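PDB 4KRG: phosphoethanolamine N-methyltransferase 1 from Haemonchus contortus, which catalyses the S-adenosylmethionine-dependent methylation of phosphoethanolamine, probably the first methyl transfer on the nematode route to phosphocholine. Local coordinates for residues 185-189 against 190-194; 262-265 against 266-270; 201-204 against 205-209; 246-249 against 250-253; 15-18 against 19-23. All blocks are in the same frame, centred on the assembly; numbering follows the deposited sequence.

Contact 1: 185-189 against 190-194. With OPE (phosphoric acid mono-(2-amino-ethyl) ester), chain C.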
# COMPACT_ATOMS: atom_id res chain seq x y z
N HIS A 185 0.40 13.51 -11.77
CA HIS A 185 1.19 13.53 -10.55
C HIS A 185 1.47 12.11 -10.10
O HIS A 185 0.58 11.45 -9.54
CB HIS A 185 0.44 14.25 -9.43
CG HIS A 185 0.24 15.72 -9.65
ND1 HIS A 185 1.19 16.65 -9.31
CD2 HIS A 185 -0.81 16.41 -10.16
CE1 HIS A 185 0.74 17.86 -9.60
NE2 HIS A 185 -0.46 17.74 -10.12
N TYR A 186 2.68 11.63 -10.32
CA TYR A 186 3.07 10.29 -9.86
C TYR A 186 3.78 10.41 -8.52
O TYR A 186 5.00 10.55 -8.45
CB TYR A 186 3.95 9.60 -10.90
CG TYR A 186 3.28 9.46 -12.23
CD1 TYR A 186 2.26 8.53 -12.42
CD2 TYR A 186 3.64 10.26 -13.30
CE1 TYR A 186 1.63 8.41 -13.64
CE2 TYR A 186 3.02 10.14 -14.53
CZ TYR A 186 2.02 9.22 -14.69
OH TYR A 186 1.39 9.09 -15.90
N ARG A 187 3.00 10.36 -7.44
CA ARG A 187 3.53 10.57 -6.10
C ARG A 187 4.13 9.29 -5.53
O ARG A 187 3.87 8.21 -6.04
CB ARG A 187 2.42 11.09 -5.18
CG ARG A 187 1.77 12.38 -5.67
CD ARG A 187 0.80 12.95 -4.66
NE ARG A 187 0.28 14.24 -5.09
CZ ARG A 187 -0.82 14.41 -5.81
NH1 ARG A 187 -1.53 13.36 -6.18
NH2 ARG A 187 -1.20 15.63 -6.17
N PHE A 188 4.92 9.43 -4.47
CA PHE A 188 5.43 8.26 -3.76
C PHE A 188 4.30 7.63 -2.96
O PHE A 188 3.50 8.34 -2.36
CB PHE A 188 6.53 8.66 -2.79
CG PHE A 188 7.64 9.46 -3.42
CD1 PHE A 188 8.06 9.19 -4.71
CD2 PHE A 188 8.25 10.46 -2.70
CE1 PHE A 188 9.09 9.93 -5.28
CE2 PHE A 188 9.28 11.20 -3.26
CZ PHE A 188 9.70 10.93 -4.55
N SER A 189 4.25 6.30 -2.94
CA SER A 189 3.23 5.55 -2.20
C SER A 189 3.17 5.95 -0.74
O SER A 189 2.10 6.00 -0.14
CB SER A 189 3.50 4.05 -2.29
OG SER A 189 4.85 3.78 -1.97
N SER A 190 4.34 6.24 -0.16
CA SER A 190 4.43 6.59 1.25
C SER A 190 3.67 7.87 1.59
O SER A 190 3.17 8.03 2.71
CB SER A 190 5.90 6.72 1.65
OG SER A 190 6.58 7.58 0.77
N LEU A 191 3.57 8.78 0.63
CA LEU A 191 2.91 10.06 0.85
C LEU A 191 1.40 9.91 0.99
O LEU A 191 0.75 10.62 1.76
CB LEU A 191 3.22 11.02 -0.30
CG LEU A 191 4.71 11.29 -0.50
CD1 LEU A 191 4.92 12.36 -1.56
CD2 LEU A 191 5.34 11.71 0.81
N TYR A 192 0.84 8.99 0.21
CA TYR A 192 -0.58 8.74 0.31
C TYR A 192 -0.88 8.14 1.68
O TYR A 192 -1.76 8.62 2.38
CB TYR A 192 -1.03 7.82 -0.81
CG TYR A 192 -1.07 8.50 -2.17
CD1 TYR A 192 -1.91 9.58 -2.40
CD2 TYR A 192 -0.31 8.02 -3.23
CE1 TYR A 192 -1.97 10.19 -3.64
CE2 TYR A 192 -0.37 8.62 -4.48
CZ TYR A 192 -1.21 9.70 -4.67
OH TYR A 192 -1.27 10.30 -5.90
N ILE A 193 -0.12 7.12 2.08
CA ILE A 193 -0.34 6.47 3.37
C ILE A 193 -0.22 7.47 4.52
O ILE A 193 -1.09 7.54 5.39
CB ILE A 193 0.65 5.31 3.62
CG1 ILE A 193 0.55 4.27 2.49
CG2 ILE A 193 0.38 4.66 4.96
CD1 ILE A 193 1.75 3.33 2.43
N LYS A 194 0.84 8.26 4.52
CA LYS A 194 1.06 9.24 5.59
C LYS A 194 -0.02 10.31 5.64
O LYS A 194 -0.46 10.70 6.71
CB LYS A 194 2.46 9.86 5.50
CG LYS A 194 3.58 8.86 5.80
CD LYS A 194 4.95 9.53 5.93
CE LYS A 194 5.09 10.28 7.24
NZ LYS A 194 4.89 9.39 8.41
CA OPE C . -3.21 4.87 -15.95
CB OPE C . -4.65 5.03 -16.33
O1 OPE C . -0.52 4.99 -16.96
O2 OPE C . -0.42 5.56 -14.58
O3 OPE C . -0.41 7.40 -16.26
O4 OPE C . -2.49 6.04 -15.88
N OPE C . -5.43 5.98 -15.58
P OPE C . -0.93 6.01 -15.92
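Arg187 and Tyr192 meet with their flat groups almost perpendicular: the guanidinium and the phenol ring lie 82° apart, and the link between them is a single hydrogen bond, Arg187 NH1 to Tyr192 OH at 3.1 Å. The phenol oxygen sits in the guanidinium plane, at its edge. The aliphatic part of Arg187 adds to the grip, with CB 3.8 Å from Tyr192 CE2 and CD the same distance from Tyr192 CZ. From CG to NE the arginine is extended, which carries its charged end past the phenol to further partners: NH2 makes a salt bridge with Asp136 and a hydrogen bond to Leu134 O, while NH1 is also bonded to Met131 O. The guanidinium is thus fixed on several sides within a buried setting, and His185 CB lies over one of its faces. This is the lead-in to helix 189-198, where the loop beyond strand 154-161 passes into the first turn of that helix. Leu191 N bonds to Phe188 O, and Ile193 N makes a weak bond to Ser189 O at 3.3 Å. Beside them Phe188 and Leu191 run alongside each other, Phe188 CB 3.9 Å from Leu191 CG. At the other end of the loop, Tyr186 reaches the substrate pocket: its OH gives a very short hydrogen bond, 2.5 Å, to phosphoethanolamine O3, an atom at the edge of the tyrosine ring, near its plane, and Asn182 ND2 is hydrogen-bonded to the same hydroxyl.

Contact 2: 262-265 against 266-270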
# COMPACT_ATOMS: atom_id res chain seq x y z
N ALA A 262 10.63 15.25 1.09
CA ALA A 262 12.02 15.47 1.44
C ALA A 262 12.54 14.31 2.29
O ALA A 262 13.62 13.78 2.02
CB ALA A 262 12.17 16.78 2.19
N GLU A 263 11.78 13.93 3.31
CA GLU A 263 12.16 12.83 4.18
C GLU A 263 12.24 11.53 3.40
O GLU A 263 13.12 10.72 3.66
CB GLU A 263 11.21 12.70 5.37
CG GLU A 263 11.28 13.88 6.34
CD GLU A 263 10.19 13.87 7.41
OE1 GLU A 263 9.26 13.04 7.32
OE2 GLU A 263 10.27 14.71 8.33
N GLN A 264 11.33 11.33 2.46
CA GLN A 264 11.39 10.15 1.60
C GLN A 264 12.69 10.13 0.81
O GLN A 264 13.36 9.10 0.74
CB GLN A 264 10.21 10.09 0.63
CG GLN A 264 10.27 8.89 -0.31
CD GLN A 264 10.15 7.57 0.43
OE1 GLN A 264 9.05 7.15 0.79
NE2 GLN A 264 11.28 6.90 0.65
N LYS A 265 13.05 11.27 0.23
CA LYS A 265 14.27 11.34 -0.58
C LYS A 265 15.53 10.96 0.19
O LYS A 265 16.43 10.32 -0.37
CB LYS A 265 14.43 12.70 -1.25
CG LYS A 265 13.58 12.93 -2.50
CD LYS A 265 13.41 11.66 -3.35
CE LYS A 265 14.70 11.19 -4.02
NZ LYS A 265 14.51 9.87 -4.67
N THR A 266 15.61 11.32 1.47
CA THR A 266 16.78 10.92 2.26
C THR A 266 16.82 9.41 2.47
O THR A 266 17.90 8.82 2.53
CB THR A 266 16.86 11.64 3.62
OG1 THR A 266 15.93 11.06 4.54
CG2 THR A 266 16.58 13.13 3.47
N TRP A 267 15.66 8.78 2.59
CA TRP A 267 15.61 7.34 2.74
C TRP A 267 15.99 6.61 1.45
O TRP A 267 16.70 5.60 1.49
CB TRP A 267 14.25 6.89 3.29
CG TRP A 267 14.13 7.18 4.76
CD1 TRP A 267 13.23 8.01 5.37
CD2 TRP A 267 14.97 6.66 5.80
NE1 TRP A 267 13.45 8.03 6.72
CE2 TRP A 267 14.51 7.21 7.02
CE3 TRP A 267 16.06 5.78 5.82
CZ2 TRP A 267 15.11 6.92 8.24
CZ3 TRP A 267 16.65 5.49 7.04
CH2 TRP A 267 16.17 6.05 8.23
N ASP A 268 15.54 7.13 0.32
CA ASP A 268 15.98 6.61 -0.97
C ASP A 268 17.50 6.62 -1.08
O ASP A 268 18.11 5.67 -1.56
CB ASP A 268 15.39 7.42 -2.13
CG ASP A 268 13.88 7.46 -2.10
OD1 ASP A 268 13.26 6.58 -1.48
OD2 ASP A 268 13.32 8.39 -2.72
N GLU A 269 18.12 7.70 -0.61
CA GLU A 269 19.57 7.84 -0.67
C GLU A 269 20.29 6.84 0.21
O GLU A 269 21.40 6.42 -0.10
CB GLU A 269 19.99 9.24 -0.24
CG GLU A 269 19.57 10.35 -1.17
CD GLU A 269 19.99 11.72 -0.67
OE1 GLU A 269 20.10 11.90 0.56
OE2 GLU A 269 20.21 12.62 -1.52
N LYS A 270 19.67 6.47 1.32
CA LYS A 270 20.28 5.50 2.21
C LYS A 270 20.11 4.06 1.72
O LYS A 270 21.01 3.24 1.87
CB LYS A 270 19.71 5.63 3.63
CG LYS A 270 19.98 6.97 4.28
CD LYS A 270 19.46 6.99 5.71
CE LYS A 270 19.50 8.39 6.30
NZ LYS A 270 18.73 8.49 7.57
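Asp268 faces back along helix 249-271 to meet Lys265 and Gln264, residues one turn earlier, in an i to i+3 and i to i+4 pairing on a single helix. The ionic part is the salt bridge of Lys265 NZ with Asp268 OD2 at 2.7 Å; NZ meets that oxygen on its anti side, 16° out of the carboxylate plane. Bends at chi2 (-36°) and chi3 curl the lysine chain along the helix toward Asp268, bringing CD to 3.3 Å from the same Asp268 OD2. Arg336 of helix 332-345 is a second cationic partner of this oxygen, so the carboxylate is probably held ionised. Among the neutral polar contacts, Gln264 NE2 gives a weak bond to Asp268 OD1 at 2.9 Å; the amide and carboxylate planes are nearly parallel but offset, and NE2 is also bonded to Tyr333 O. The amide oxygen of Gln264 turns instead to Ser190. Backbone bonds run in the usual helical manner, as from Asp268 N to Gln264 O. Trp267, whose ring also meets that of Tyr333, brings its CD1 to 3.2 Å from Glu263 O.

Contact 3: 201-204 against 205-209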
# COMPACT_ATOMS: atom_id res chain seq x y z
N TYR A 201 -10.40 15.17 11.26
CA TYR A 201 -11.53 15.99 10.83
C TYR A 201 -12.59 16.13 11.91
O TYR A 201 -13.07 15.12 12.45
CB TYR A 201 -12.16 15.38 9.57
CG TYR A 201 -13.44 16.03 9.11
CD1 TYR A 201 -13.42 17.15 8.30
CD2 TYR A 201 -14.69 15.52 9.48
CE1 TYR A 201 -14.60 17.75 7.87
CE2 TYR A 201 -15.87 16.10 9.05
CZ TYR A 201 -15.81 17.22 8.25
OH TYR A 201 -16.98 17.80 7.82
N ARG A 202 -12.97 17.36 12.23
CA ARG A 202 -14.08 17.61 13.13
C ARG A 202 -15.34 17.86 12.32
O ARG A 202 -15.39 18.79 11.51
CB ARG A 202 -13.82 18.80 14.04
CG ARG A 202 -14.88 18.98 15.13
CD ARG A 202 -14.57 20.13 16.09
NE ARG A 202 -13.54 19.81 17.07
CZ ARG A 202 -13.77 19.23 18.25
NH1 ARG A 202 -15.00 18.91 18.61
NH2 ARG A 202 -12.76 18.97 19.08
N ASP A 203 -16.37 17.05 12.54
CA ASP A 203 -17.60 17.20 11.78
C ASP A 203 -18.50 18.32 12.33
O ASP A 203 -18.12 19.02 13.28
CB ASP A 203 -18.34 15.85 11.60
CG ASP A 203 -18.94 15.30 12.89
OD1 ASP A 203 -19.18 16.06 13.85
OD2 ASP A 203 -19.21 14.08 12.93
N SER A 204 -19.67 18.50 11.74
CA SER A 204 -20.55 19.60 12.12
C SER A 204 -21.12 19.44 13.53
O SER A 204 -21.59 20.41 14.13
CB SER A 204 -21.68 19.75 11.11
OG SER A 204 -22.41 18.54 10.99
N ASP A 205 -21.08 18.22 14.06
CA ASP A 205 -21.52 17.97 15.42
C ASP A 205 -20.37 18.14 16.40
O ASP A 205 -20.54 17.99 17.61
CB ASP A 205 -22.12 16.57 15.55
CG ASP A 205 -23.29 16.35 14.62
OD1 ASP A 205 -24.06 17.31 14.38
OD2 ASP A 205 -23.45 15.21 14.13
N GLY A 206 -19.19 18.44 15.88
CA GLY A 206 -18.02 18.65 16.71
C GLY A 206 -17.28 17.38 17.10
O GLY A 206 -16.50 17.37 18.05
N LYS A 207 -17.53 16.30 16.37
CA LYS A 207 -16.85 15.04 16.64
C LYS A 207 -15.61 14.88 15.77
O LYS A 207 -15.62 15.28 14.61
CB LYS A 207 -17.80 13.86 16.46
CG LYS A 207 -18.81 13.72 17.58
CD LYS A 207 -19.75 12.55 17.35
CE LYS A 207 -20.63 12.28 18.56
NZ LYS A 207 -21.55 11.14 18.33
N MSE A 208 -14.55 14.30 16.34
CA MSE A 208 -13.29 14.15 15.63
C MSE A 208 -13.19 12.79 14.95
O MSE A 208 -13.67 11.79 15.47
CB MSE A 208 -12.10 14.32 16.59
CG MSE A 208 -10.78 14.62 15.90
SE MSE A 208 -10.79 16.36 15.01
CE MSE A 208 -11.54 17.35 16.49
N TRP A 209 -12.57 12.77 13.78
CA TRP A 209 -12.39 11.53 13.04
C TRP A 209 -10.98 11.38 12.51
O TRP A 209 -10.28 12.37 12.31
CB TRP A 209 -13.40 11.45 11.90
CG TRP A 209 -14.80 11.54 12.39
CD1 TRP A 209 -15.56 12.66 12.51
CD2 TRP A 209 -15.59 10.45 12.87
NE1 TRP A 209 -16.79 12.33 13.02
CE2 TRP A 209 -16.84 10.98 13.25
CE3 TRP A 209 -15.38 9.08 13.00
CZ2 TRP A 209 -17.86 10.19 13.75
CZ3 TRP A 209 -16.39 8.29 13.50
CH2 TRP A 209 -17.62 8.85 13.87
O HOH W 1 -21.54 13.00 14.74
O HOH W 2 -25.03 18.94 12.46
O HOH W 3 -21.62 16.16 11.75
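Asp203 OD1 is held by two backbone N-H groups from opposite faces of its carboxylate: Asp205 N at 2.9 Å and Lys207 N at 3.0 Å, each well out of the carboxylate plane. The second carboxylate oxygen, Asp203 OD2, takes the indole N-H of Trp209 at 3.0 Å; the oxygen lies near the indole plane, yet the donor stands above the carboxylate, and the two planes are 51° apart. With CG between the backbone N and the carbonyl carbon (chi1 70°), the carboxylate folds in against the turn. These bonds fasten the tip of the beta hairpin that joins strand 200-202 to strand 208-218. A type I turn runs from Asp203 to Gly206, closed by Gly206 N to Asp203 O, and Gly206 has a positive phi (84°), at which a CB would jam against the preceding carbonyl. Below the turn, Asp203 N bonds to Lys207 O at 2.8 Å, and Tyr201 pairs with Trp209 as an antiparallel hydrogen-bonded pair. Arg202 and Met208 (selenomethionine) form the next, non-hydrogen-bonded pair. One water bridges Asp203 OD2 and Asp205 OD2, donating to both carboxylates. The latter oxygen also has a salt bridge with Lys120, and Glu119 is hydrogen-bonded to Ser204 OG.

Contact 4: 246-249 against 250-253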
# COMPACT_ATOMS: atom_id res chain seq x y z
N GLU A 246 -7.81 18.96 15.21
CA GLU A 246 -8.00 19.03 13.76
C GLU A 246 -6.70 19.30 13.03
O GLU A 246 -5.80 19.95 13.56
CB GLU A 246 -9.00 20.12 13.39
CG GLU A 246 -10.40 19.87 13.87
CD GLU A 246 -11.33 21.03 13.59
OE1 GLU A 246 -11.83 21.64 14.56
OE2 GLU A 246 -11.57 21.32 12.40
N THR A 247 -6.60 18.79 11.81
CA THR A 247 -5.48 19.12 10.95
C THR A 247 -6.04 19.96 9.83
O THR A 247 -6.90 19.50 9.08
CB THR A 247 -4.82 17.88 10.36
OG1 THR A 247 -5.83 16.98 9.89
CG2 THR A 247 -3.98 17.18 11.42
N SER A 248 -5.57 21.20 9.73
CA SER A 248 -6.04 22.12 8.70
C SER A 248 -5.48 21.72 7.34
O SER A 248 -4.59 20.88 7.25
CB SER A 248 -5.60 23.54 9.03
OG SER A 248 -4.22 23.71 8.79
N VAL A 249 -6.00 22.35 6.28
CA VAL A 249 -5.49 22.12 4.93
C VAL A 249 -4.05 22.63 4.78
O VAL A 249 -3.21 21.98 4.18
CB VAL A 249 -6.39 22.76 3.85
CG1 VAL A 249 -5.85 22.50 2.46
CG2 VAL A 249 -7.79 22.19 3.95
N ASP A 250 -3.78 23.80 5.36
CA ASP A 250 -2.44 24.37 5.30
C ASP A 250 -1.41 23.54 6.07
O ASP A 250 -0.28 23.38 5.61
CB ASP A 250 -2.45 25.81 5.82
CG ASP A 250 -3.15 26.77 4.87
OD1 ASP A 250 -3.10 26.55 3.65
OD2 ASP A 250 -3.76 27.75 5.36
N ASP A 251 -1.80 23.02 7.23
CA ASP A 251 -0.93 22.18 8.05
C ASP A 251 -0.63 20.85 7.36
O ASP A 251 0.48 20.33 7.45
CB ASP A 251 -1.56 21.92 9.43
CG ASP A 251 -1.34 23.06 10.41
OD1 ASP A 251 -0.84 24.13 10.00
OD2 ASP A 251 -1.68 22.88 11.61
N LEU A 252 -1.62 20.30 6.67
CA LEU A 252 -1.46 19.06 5.94
C LEU A 252 -0.66 19.28 4.67
O LEU A 252 0.16 18.44 4.30
CB LEU A 252 -2.82 18.46 5.60
CG LEU A 252 -3.59 17.84 6.76
CD1 LEU A 252 -5.03 17.54 6.37
CD2 LEU A 252 -2.89 16.57 7.23
N LEU A 253 -0.89 20.41 4.02
CA LEU A 253 -0.23 20.74 2.76
C LEU A 253 1.28 20.88 2.93
O LEU A 253 2.05 20.39 2.11
CB LEU A 253 -0.83 22.01 2.15
CG LEU A 253 -0.43 22.34 0.71
CD1 LEU A 253 -0.73 21.19 -0.23
CD2 LEU A 253 -1.11 23.60 0.23
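Asp250 touches the preceding residues mainly through CB, 4.0 Å from Ser248 OG, while its carboxylate turns away to a salt bridge with Arg137 of helix 136-149. Asp251 comes next and supplies the main polar contact: its backbone N-H gives a fairly straight bond, 159° at the hydrogen, to Ser248 OG at 3.0 Å. The serine OG sits between the backbone N and the carbonyl carbon (chi1 74°), which points it at the Asp251 amide, and Asp251 CB then lies 3.3 Å from it. Ser248 is thereby the N-cap of helix 249-271, its side chain satisfying an amide that no earlier carbonyl of the helix could serve. Leu252 follows with a backbone bond to Ser248 O, and its side chain crosses that of Thr247 at about a right angle. Here Leu252 CG is 3.8 Å from Thr247 CB and Leu252 CD1 is 3.7 Å from Thr247 OG1, a hydroxyl hydrogen-bonded to Arg200 N. The same leucine reaches Ile140 of helix 136-149 and Leu195 and Ala198 on helix 189-198. Leu253 completes the turn with a bond from its N to Val249 O at 2.8 Å, its side chain packing on Arg137 and Ile140.

Contact 5: 15-18 against 19-23. With SAH (S-adenosyl-L-homocysteine), chain D.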
# COMPACT_ATOMS: atom_id res chain seq x y z
N SER A 15 -6.08 21.88 -17.34
CA SER A 15 -5.05 21.13 -18.07
C SER A 15 -5.35 19.64 -18.01
O SER A 15 -5.01 18.89 -18.92
CB SER A 15 -3.66 21.42 -17.53
OG SER A 15 -3.39 20.67 -16.37
N PHE A 16 -5.98 19.21 -16.92
CA PHE A 16 -6.36 17.81 -16.76
C PHE A 16 -7.58 17.47 -17.60
O PHE A 16 -7.62 16.44 -18.26
CB PHE A 16 -6.58 17.46 -15.29
CG PHE A 16 -5.31 17.25 -14.52
CD1 PHE A 16 -4.47 16.19 -14.82
CD2 PHE A 16 -4.95 18.11 -13.49
CE1 PHE A 16 -3.29 15.99 -14.12
CE2 PHE A 16 -3.77 17.91 -12.78
CZ PHE A 16 -2.94 16.85 -13.09
N LYS A 17 -8.58 18.34 -17.58
CA LYS A 17 -9.78 18.17 -18.40
C LYS A 17 -9.43 18.17 -19.89
O LYS A 17 -10.01 17.41 -20.67
CB LYS A 17 -10.81 19.25 -18.06
CG LYS A 17 -11.96 19.38 -19.04
CD LYS A 17 -12.80 18.13 -19.07
CE LYS A 17 -14.09 18.37 -19.84
NZ LYS A 17 -13.85 18.96 -21.19
N THR A 18 -8.46 19.00 -20.27
CA THR A 18 -7.96 19.04 -21.64
C THR A 18 -7.23 17.75 -22.01
O THR A 18 -7.39 17.23 -23.12
CB THR A 18 -6.97 20.21 -21.84
OG1 THR A 18 -7.50 21.39 -21.24
CG2 THR A 18 -6.73 20.46 -23.31
N PHE A 19 -6.42 17.24 -21.09
CA PHE A 19 -5.75 15.97 -21.30
C PHE A 19 -6.77 14.87 -21.56
O PHE A 19 -6.65 14.10 -22.50
CB PHE A 19 -4.88 15.60 -20.10
CG PHE A 19 -4.25 14.24 -20.21
CD1 PHE A 19 -3.08 14.05 -20.93
CD2 PHE A 19 -4.83 13.14 -19.58
CE1 PHE A 19 -2.50 12.79 -21.02
CE2 PHE A 19 -4.26 11.88 -19.67
CZ PHE A 19 -3.09 11.71 -20.39
N TRP A 20 -7.79 14.80 -20.71
CA TRP A 20 -8.78 13.74 -20.86
C TRP A 20 -9.71 13.96 -22.04
O TRP A 20 -10.27 13.01 -22.58
CB TRP A 20 -9.53 13.51 -19.55
CG TRP A 20 -8.74 12.63 -18.64
CD1 TRP A 20 -8.07 12.99 -17.52
CD2 TRP A 20 -8.50 11.24 -18.83
NE1 TRP A 20 -7.43 11.90 -16.98
CE2 TRP A 20 -7.68 10.80 -17.77
CE3 TRP A 20 -8.89 10.30 -19.79
CZ2 TRP A 20 -7.26 9.48 -17.64
CZ3 TRP A 20 -8.48 8.99 -19.66
CH2 TRP A 20 -7.66 8.59 -18.60
N ASP A 21 -9.86 15.22 -22.46
CA ASP A 21 -10.59 15.52 -23.69
C ASP A 21 -10.01 14.76 -24.88
O ASP A 21 -10.75 14.37 -25.79
CB ASP A 21 -10.58 17.02 -23.98
CG ASP A 21 -11.62 17.79 -23.19
OD1 ASP A 21 -12.54 17.15 -22.65
OD2 ASP A 21 -11.53 19.04 -23.14
N LYS A 22 -8.70 14.54 -24.87
CA LYS A 22 -8.02 13.85 -25.96
C LYS A 22 -8.51 12.40 -26.12
O LYS A 22 -8.31 11.80 -27.18
CB LYS A 22 -6.50 13.87 -25.76
CG LYS A 22 -5.87 15.26 -25.83
CD LYS A 22 -4.34 15.22 -25.82
CE LYS A 22 -3.79 14.66 -24.51
NZ LYS A 22 -2.29 14.65 -24.49
N TYR A 23 -9.15 11.86 -25.09
CA TYR A 23 -9.57 10.46 -25.10
C TYR A 23 -11.08 10.27 -25.23
O TYR A 23 -11.56 9.14 -25.36
CB TYR A 23 -9.02 9.73 -23.87
CG TYR A 23 -7.51 9.70 -23.84
CD1 TYR A 23 -6.81 8.70 -24.51
CD2 TYR A 23 -6.78 10.67 -23.17
CE1 TYR A 23 -5.42 8.68 -24.51
CE2 TYR A 23 -5.39 10.66 -23.17
CZ TYR A 23 -4.72 9.65 -23.84
OH TYR A 23 -3.34 9.61 -23.85
N SAH D . -11.59 5.02 -12.58
CA SAH D . -11.86 4.49 -13.92
CB SAH D . -11.19 5.44 -14.97
CG SAH D . -9.70 5.68 -14.74
SD SAH D . -8.95 6.96 -15.79
C SAH D . -11.35 3.11 -14.05
O SAH D . -10.34 2.77 -13.46
OXT SAH D . -11.76 2.43 -14.97
C5' SAH D . -9.42 8.54 -15.04
C4' SAH D . -10.80 8.91 -15.00
O4' SAH D . -11.00 9.93 -13.98
C3' SAH D . -11.24 9.50 -16.28
O3' SAH D . -12.56 9.08 -16.55
C2' SAH D . -11.23 10.93 -16.03
O2' SAH D . -12.15 11.59 -16.86
C1' SAH D . -11.60 11.02 -14.60
N9 SAH D . -11.18 12.30 -13.94
C8 SAH D . -9.93 12.77 -13.80
N7 SAH D . -10.00 13.86 -13.02
C5 SAH D . -11.27 14.08 -12.67
C6 SAH D . -11.91 15.05 -11.89
N6 SAH D . -11.20 16.07 -11.29
N1 SAH D . -13.24 14.96 -11.73
C2 SAH D . -13.95 13.99 -12.29
N3 SAH D . -13.37 13.04 -13.05
C4 SAH D . -12.04 13.06 -13.25
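Lys17 and Asp21, one turn apart on helix 9-21, form a salt bridge on a more exposed flank of the helix, beside that of Trp20. Lys17 NZ lies 2.7 Å from Asp21 OD1, using the syn lone pair of that oxygen, and makes a weaker bond to Asp21 OD2 at 3.0 Å, so the ammonium straddles the carboxylate. To get there the lysine starts with CG anti to the backbone N (chi1 167°) and bends at chi2 and chi4. This flank is the looser one: both residues are partly exposed, Thr18 and Lys22 beside them are exposed, and the bond from Lys22 N to Thr18 O is long and weak. The buried side is built of aromatic rings. Trp20 N is bonded to Phe16 O at 3.0 Å, and the same carbonyl oxygen is 3.4 Å from Phe19 CB. The indole of Trp20 is sandwiched: Phe19 CE2 stands 4.0 Å above one face, offset toward the rim, while ribose C2' of S-adenosylhomocysteine lies over the opposite face, also offset toward the rim. At the far end of the indole, Trp20 CH2 comes to 3.5 Å from SD of S-adenosylhomocysteine, so the ring lines the cofactor pocket from ribose to thioether. Tyr23 lies over a face of the Phe19 ring. Among its neighbours, Trp20 meets Tyr133 edge-to-face and, with Tyr23, packs on Phe91 of helix 89-98, while Lys17 and Asp21 rest on the loop around Ile88 that follows strand 81-86.

How the contacts relate
In chain order contact 5 comes first, followed by contacts 1, 3, 4 and 2. Contact 5, on helix 9-21 beside the cofactor, touches contact 1 through Phe16 and His185, although their centres are about 23 Å apart; contact 1 in turn reaches phosphoethanolamine. Helix 189-198, begun in contact 1, leads to the hairpin of contact 3, which meets contact 4 through Met208 packing on Glu246 and a long, weak Arg202-Glu246 ion pair. Contacts 4 and 2 lie on one helix, 249-271, their centres about 23 Å apart. Ser190 of contact 1 and Gln264 of contact 2 join helices 189-198 and 249-271, and Phe188 packs the pocket-side loop on Gln264.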